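Local coordinates for hypothetical protein Atu0120 (PDB 2I6H) that is of unknown function but belongs to the DUF924 family of bacterial proteins and folds as an all-helical chain found in a two-chain assembly, at residues F114-I119 / Q148-D153; F139-D144 / E167-I172. One frame throughout, in Å; residues are numbered along the deposited sequence. Where two conformers were deposited one is given.

From the N terminus, helix 108-120 comes first and supplies residues 114-119; interaction 1 closes when the chain returns to it with residues 148-153 of helix 145-155. Before that return the chain passes through helix 137-140 and the turn after it, residues 139-144, whose partner, residues 167-172 of helix 160-176, comes later and closes interaction 2. The two closures therefore cross, with their segments alternating along the chain and their centres about 12 Å apart. Gln-148 joins them: its NE2 probably donates to Ser-140 O and Ala-142 O, which ties helix 145-155 to residues 140-142. Helix 145-155 meets helix 108-120 through interaction 1, and residues 139-144 meet helix 160-176 through interaction 2.

Interaction 1 (F114-I119 / Q148-D153); sequences FADEAI and QQRACD
Arg-150 reaches from helix 145-155 across to Asp-116 and Ile-119 on helix 108-120, spanning backbones whose nearest CA atoms, Asp-116 CA and Arg-150 CA, stand 10.1 Å apart. Its CB points toward the other helix, and from there CG runs anti to the backbone N (chi1 -169°) and the chain stays extended through CD to NE, so the aliphatic part serves as a straight arm and the contact is made at the guanidinium. Arg-150 CZ lies 3.4 Å from Asp-116 OD1. Arg-150 NH1 makes the main bond of the salt bridge, 2.8 Å to Asp-116 OD1 with an N-H...O angle of 154°; the oxygen lies close to the guanidinium plane and receives the proton on its anti lone pair, away from OD2. Arg-150 NH2 adds a weak bond to the same Asp-116 OD1 at 3.3 Å. One carboxylate oxygen thus accepts from both terminal nitrogens, the second weakly, while the carboxylate and guanidinium planes are turned 70° apart. Arg-150 NH2 also comes within 3.9 Å of Ile-119 CG2, which approaches the group obliquely from the opposite direction to the arginine chain. The bridge is a surface contact between partly exposed residues. Phe-139 of helix 137-140 touches Ala-115, Ile-119 and Arg-150, and so fills in between helices 108-120 and 145-155.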
loop_
_atom_site.group_PDB
_atom_site.type_symbol
_atom_site.label_atom_id
_atom_site.label_comp_id
_atom_site.label_asym_id
_atom_site.label_seq_id
_atom_site.Cartn_x
_atom_site.Cartn_y
_atom_site.Cartn_z
ATOM N N PHE A 114 -10.579 21.771 -3.575
ATOM C CA PHE A 114 -9.233 22.153 -3.963
ATOM C C PHE A 114 -8.507 21.101 -4.799
ATOM O O PHE A 114 -7.773 21.467 -5.723
ATOM C CB PHE A 114 -8.391 22.470 -2.748
ATOM C CG PHE A 114 -8.675 23.836 -2.117
ATOM C CD1 PHE A 114 -9.300 24.885 -2.791
ATOM C CD2 PHE A 114 -8.261 24.044 -0.803
ATOM C CE1 PHE A 114 -9.524 26.166 -2.109
ATOM C CE2 PHE A 114 -8.454 25.289 -0.150
ATOM C CZ PHE A 114 -9.061 26.351 -0.828
ATOM N N ALA A 115 -8.693 19.812 -4.486
ATOM C CA ALA A 115 -8.057 18.728 -5.288
ATOM C C ALA A 115 -8.512 18.827 -6.757
ATOM O O ALA A 115 -7.697 18.796 -7.689
ATOM C CB ALA A 115 -8.381 17.332 -4.731
ATOM N N ASP A 116 -9.815 18.978 -6.936
ATOM C CA ASP A 116 -10.385 19.171 -8.284
ATOM C C ASP A 116 -9.708 20.346 -9.035
ATOM O O ASP A 116 -9.275 20.218 -10.217
ATOM C CB ASP A 116 -11.892 19.431 -8.168
ATOM C CG ASP A 116 -12.542 19.695 -9.552
ATOM O OD1 ASP A 116 -12.603 18.764 -10.398
ATOM O OD2 ASP A 116 -12.922 20.869 -9.790
ATOM N N GLU A 117 -9.604 21.474 -8.346
ATOM C CA GLU A 117 -9.003 22.676 -8.937
ATOM C C GLU A 117 -7.512 22.461 -9.264
ATOM O O GLU A 117 -7.039 22.845 -10.341
ATOM C CB GLU A 117 -9.210 23.913 -8.056
ATOM C CG GLU A 117 -8.642 25.200 -8.694
ATOM C CD GLU A 117 -9.184 25.506 -10.116
ATOM O OE1 GLU A 117 -10.303 25.046 -10.486
ATOM O OE2 GLU A 117 -8.452 26.224 -10.849
ATOM N N ALA A 118 -6.795 21.813 -8.354
ATOM C CA ALA A 118 -5.371 21.517 -8.551
ATOM C C ALA A 118 -5.155 20.600 -9.750
ATOM O O ALA A 118 -4.244 20.832 -10.552
ATOM C CB ALA A 118 -4.764 20.905 -7.247
ATOM N N ILE A 119 -6.005 19.579 -9.883
ATOM C CA ILE A 119 -5.911 18.651 -10.986
ATOM C C ILE A 119 -6.223 19.379 -12.306
ATOM O O ILE A 119 -5.554 19.145 -13.341
ATOM C CB ILE A 119 -6.786 17.435 -10.753
ATOM C CG1 ILE A 119 -6.128 16.605 -9.619
ATOM C CG2 ILE A 119 -6.895 16.540 -12.053
ATOM C CD1 ILE A 119 -7.033 15.545 -9.049
ATOM N N GLN A 148 -15.378 8.468 -5.823
ATOM C CA GLN A 148 -14.668 7.179 -5.745
ATOM C C GLN A 148 -14.194 6.681 -7.101
ATOM O O GLN A 148 -13.090 6.155 -7.225
ATOM C CB GLN A 148 -15.563 6.137 -5.091
ATOM C CG GLN A 148 -15.841 6.427 -3.598
ATOM C CD GLN A 148 -14.588 6.366 -2.740
ATOM O OE1 GLN A 148 -13.672 5.589 -3.001
ATOM N NE2 GLN A 148 -14.553 7.180 -1.701
ATOM N N GLN A 149 -15.058 6.801 -8.110
ATOM C CA GLN A 149 -14.704 6.364 -9.456
ATOM C C GLN A 149 -13.573 7.223 -9.971
ATOM O O GLN A 149 -12.646 6.706 -10.601
ATOM C CB GLN A 149 -15.935 6.420 -10.354
ATOM C CG GLN A 149 -16.965 5.440 -9.816
ATOM C CD GLN A 149 -17.973 5.098 -10.835
ATOM O OE1 GLN A 149 -18.074 5.775 -11.868
ATOM N NE2 GLN A 149 -18.762 4.062 -10.558
ATOM N N ARG A 150 -13.636 8.518 -9.677
ATOM C CA ARG A 150 -12.556 9.423 -10.038
ATOM C C ARG A 150 -11.236 9.036 -9.357
ATOM O O ARG A 150 -10.183 9.020 -10.017
ATOM C CB ARG A 150 -12.913 10.857 -9.695
ATOM C CG ARG A 150 -11.947 11.848 -10.284
ATOM C CD ARG A 150 -12.365 13.279 -9.970
ATOM N NE ARG A 150 -11.501 14.188 -10.718
ATOM C CZ ARG A 150 -11.560 15.507 -10.622
ATOM N NH1 ARG A 150 -12.430 16.072 -9.810
ATOM N NH2 ARG A 150 -10.747 16.257 -11.365
ATOM N N ALA A 151 -11.300 8.688 -8.066
ATOM C CA ALA A 151 -10.107 8.210 -7.346
ATOM C C ALA A 151 -9.485 6.993 -8.017
ATOM O O ALA A 151 -8.256 6.941 -8.175
ATOM C CB ALA A 151 -10.454 7.849 -5.874
ATOM N N CYS A 152 -10.314 6.017 -8.397
ATOM C CA CYS A 152 -9.770 4.808 -9.041
ATOM C C CYS A 152 -9.099 5.150 -10.398
ATOM O O CYS A 152 -8.006 4.646 -10.706
ATOM C CB CYS A 152 -10.837 3.706 -9.143
ATOM S SG CYS A 152 -11.335 3.111 -7.501
ATOM N N ASP A 153 -9.725 6.024 -11.193
ATOM C CA ASP A 153 -9.153 6.451 -12.473
ATOM C C ASP A 153 -7.822 7.152 -12.261
ATOM O O ASP A 153 -6.853 6.905 -12.973
ATOM C CB ASP A 153 -10.100 7.439 -13.164
ATOM C CG ASP A 153 -11.379 6.757 -13.712
ATOM O OD1 ASP A 153 -11.430 5.513 -13.775
ATOM O OD2 ASP A 153 -12.327 7.491 -14.040
#

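Interaction 2 (F139-D144 / E167-I172); sequences FSHAED and EEHRDI
Ser-140 sits over one face of the His-169 imidazole, while the ring of His-141 meets that same histidine at an oblique angle. The serine uses its CB: this carbon lies 4.2 Å from the centroid of the His-169 ring and 18° off the ring normal, a CH-pi contact displaced toward the rim. The ring carbon CD2 of His-169 also comes within 3.3 Å of Ser-140 O. His-169 points its CB toward the turn, and with CG anti to its own carbonyl carbon (chi1 -76°) the ring is laid against the serine. Across the segments the backbones are close here, Ser-140 CA to His-169 CA being 5.9 Å.

The setting is the junction between short helix 137-140 and helix 145-155. Glu-143 centres an inverse gamma turn, and Asp-144 is at the N-cap position of that next helix; in one of its two conformers OD2 caps Ala-147 N. Helix 160-176 packs against this junction through His-169.

His-141 CB points away from helix 160-176, but its ring swings back, bringing CD2 to 4.2 Å from His-169 NE2, which lies near the plane of the His-141 ring at its edge. The ring centroids are 5.9 Å apart with planes at 63°. Each ring has a polar partner elsewhere: His-141 ND1 bonds Asp-91 OD1, and His-169 ND1 bonds His-165 O one turn earlier on its helix. On the same helix, Arg-170 and Glu-167 bracket His-169 in sequence, and the arginine grips the glutamate side-on, with NE and NH2 both directed to OE1; the Arg-170 NH2 to Glu-167 OE1 distance is 2.7 Å, and Arg-170 NH1 reaches Glu-174 in a second salt bridge.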
loop_
_atom_site.group_PDB
_atom_site.type_symbol
_atom_site.label_atom_id
_atom_site.label_comp_id
_atom_site.label_asym_id
_atom_site.label_seq_id
_atom_site.Cartn_x
_atom_site.Cartn_y
_atom_site.Cartn_z
ATOM N N PHE A 139 -10.455 12.291 -2.924
ATOM C CA PHE A 139 -11.535 11.591 -3.652
ATOM C C PHE A 139 -11.836 10.237 -2.981
ATOM O O PHE A 139 -13.011 9.880 -2.828
ATOM C CB PHE A 139 -11.201 11.483 -5.136
ATOM C CG PHE A 139 -11.024 12.828 -5.787
ATOM C CD1 PHE A 139 -12.151 13.616 -6.052
ATOM C CD2 PHE A 139 -9.739 13.324 -6.062
ATOM C CE1 PHE A 139 -12.013 14.902 -6.667
ATOM C CE2 PHE A 139 -9.588 14.609 -6.650
ATOM C CZ PHE A 139 -10.730 15.385 -6.947
ATOM N N SER A 140 -10.798 9.530 -2.532
ATOM C CA SER A 140 -10.991 8.279 -1.789
ATOM C C SER A 140 -11.733 8.514 -0.468
ATOM O O SER A 140 -12.405 7.619 0.059
ATOM C CB SER A 140 -9.633 7.629 -1.513
ATOM O OG SER A 140 -9.180 6.976 -2.688
ATOM N N HIS A 141 -11.584 9.712 0.090
ATOM C CA HIS A 141 -12.168 10.019 1.403
ATOM C C HIS A 141 -13.584 10.562 1.345
ATOM O O HIS A 141 -14.216 10.723 2.383
ATOM C CB HIS A 141 -11.244 10.988 2.188
ATOM C CG HIS A 141 -9.911 10.391 2.528
ATOM N ND1 HIS A 141 -8.764 11.145 2.633
ATOM C CD2 HIS A 141 -9.548 9.109 2.792
ATOM C CE1 HIS A 141 -7.744 10.350 2.929
ATOM N NE2 HIS A 141 -8.190 9.111 3.042
ATOM N N ALA A 142 -14.096 10.784 0.142
ATOM C CA ALA A 142 -15.456 11.330 -0.028
ATOM C C ALA A 142 -16.512 10.225 -0.061
ATOM O O ALA A 142 -16.319 9.171 -0.711
ATOM C CB ALA A 142 -15.520 12.188 -1.305
ATOM N N GLU A 143 -17.638 10.468 0.618
ATOM C CA GLU A 143 -18.748 9.512 0.606
ATOM C C GLU A 143 -19.660 9.804 -0.584
ATOM O O GLU A 143 -20.774 10.269 -0.404
ATOM C CB GLU A 143 -19.501 9.572 1.940
ATOM C CG GLU A 143 -18.639 9.124 3.094
ATOM C CD GLU A 143 -19.380 9.068 4.438
ATOM O OE1 GLU A 143 -20.212 9.976 4.752
ATOM O OE2 GLU A 143 -19.111 8.114 5.194
ATOM N N ASP A 144 -19.148 9.584 -1.793
ATOM C CA ASP A 144 -19.944 9.719 -3.013
ATOM C C ASP A 144 -19.263 8.992 -4.135
ATOM O O ASP A 144 -18.054 8.915 -4.267
ATOM C CB ASP A 144 -20.271 11.158 -3.435
ATOM C CG ASP A 144 -19.056 11.919 -3.911
ATOM O OD1 ASP A 144 -18.314 12.407 -3.039
ATOM O OD2 ASP A 144 -18.853 12.043 -5.145
ATOM N N GLU A 167 -9.429 1.207 -4.728
ATOM C CA GLU A 167 -10.488 0.236 -4.986
ATOM C C GLU A 167 -11.133 -0.238 -3.691
ATOM O O GLU A 167 -12.354 -0.424 -3.653
ATOM C CB GLU A 167 -9.968 -0.955 -5.802
ATOM C CG GLU A 167 -9.614 -0.606 -7.238
ATOM C CD GLU A 167 -10.818 -0.232 -8.141
ATOM O OE1 GLU A 167 -12.002 -0.383 -7.741
ATOM O OE2 GLU A 167 -10.551 0.235 -9.271
ATOM N N GLU A 168 -10.323 -0.387 -2.635
ATOM C CA GLU A 168 -10.820 -0.726 -1.282
ATOM C C GLU A 168 -11.856 0.301 -0.812
ATOM O O GLU A 168 -12.931 -0.052 -0.278
ATOM C CB GLU A 168 -9.668 -0.711 -0.279
ATOM C CG GLU A 168 -8.685 -1.882 -0.400
ATOM C CD GLU A 168 -9.283 -3.188 0.077
ATOM O OE1 GLU A 168 -9.437 -3.378 1.310
ATOM O OE2 GLU A 168 -9.595 -4.023 -0.783
ATOM N N HIS A 169 -11.528 1.581 -1.000
ATOM C CA HIS A 169 -12.429 2.636 -0.581
ATOM C C HIS A 169 -13.688 2.624 -1.446
ATOM O O HIS A 169 -14.793 2.755 -0.901
ATOM C CB HIS A 169 -11.740 4.015 -0.660
ATOM C CG HIS A 169 -10.758 4.276 0.456
ATOM N ND1 HIS A 169 -9.490 3.720 0.497
ATOM C CD2 HIS A 169 -10.857 5.063 1.557
ATOM C CE1 HIS A 169 -8.856 4.155 1.574
ATOM N NE2 HIS A 169 -9.663 4.977 2.231
ATOM N N ARG A 170 -13.527 2.494 -2.767
ATOM C CA ARG A 170 -14.692 2.533 -3.692
ATOM C C ARG A 170 -15.686 1.423 -3.371
ATOM O O ARG A 170 -16.894 1.651 -3.395
ATOM C CB ARG A 170 -14.256 2.465 -5.150
ATOM C CG ARG A 170 -15.447 2.447 -6.141
ATOM C CD ARG A 170 -15.020 2.618 -7.587
ATOM N NE ARG A 170 -14.335 1.444 -8.132
ATOM C CZ ARG A 170 -14.953 0.443 -8.747
ATOM N NH1 ARG A 170 -16.291 0.441 -8.877
ATOM N NH2 ARG A 170 -14.233 -0.566 -9.233
ATOM N N ASP A 171 -15.183 0.250 -2.995
ATOM C CA ASP A 171 -16.077 -0.878 -2.718
ATOM C C ASP A 171 -17.008 -0.590 -1.542
ATOM O O ASP A 171 -18.172 -0.952 -1.608
ATOM C CB ASP A 171 -15.284 -2.129 -2.400
ATOM C CG ASP A 171 -14.670 -2.759 -3.651
ATOM O OD1 ASP A 171 -15.117 -2.469 -4.798
ATOM O OD2 ASP A 171 -13.724 -3.543 -3.480
ATOM N N ILE A 172 -16.477 0.035 -0.475
ATOM C CA ILE A 172 -17.283 0.356 0.697
ATOM C C ILE A 172 -18.390 1.352 0.331
ATOM O O ILE A 172 -19.564 1.160 0.696
ATOM C CB ILE A 172 -16.403 0.892 1.863
ATOM C CG1 ILE A 172 -15.298 -0.117 2.218
ATOM C CG2 ILE A 172 -17.253 1.199 3.090
ATOM C CD1 ILE A 172 -14.173 0.514 3.051
#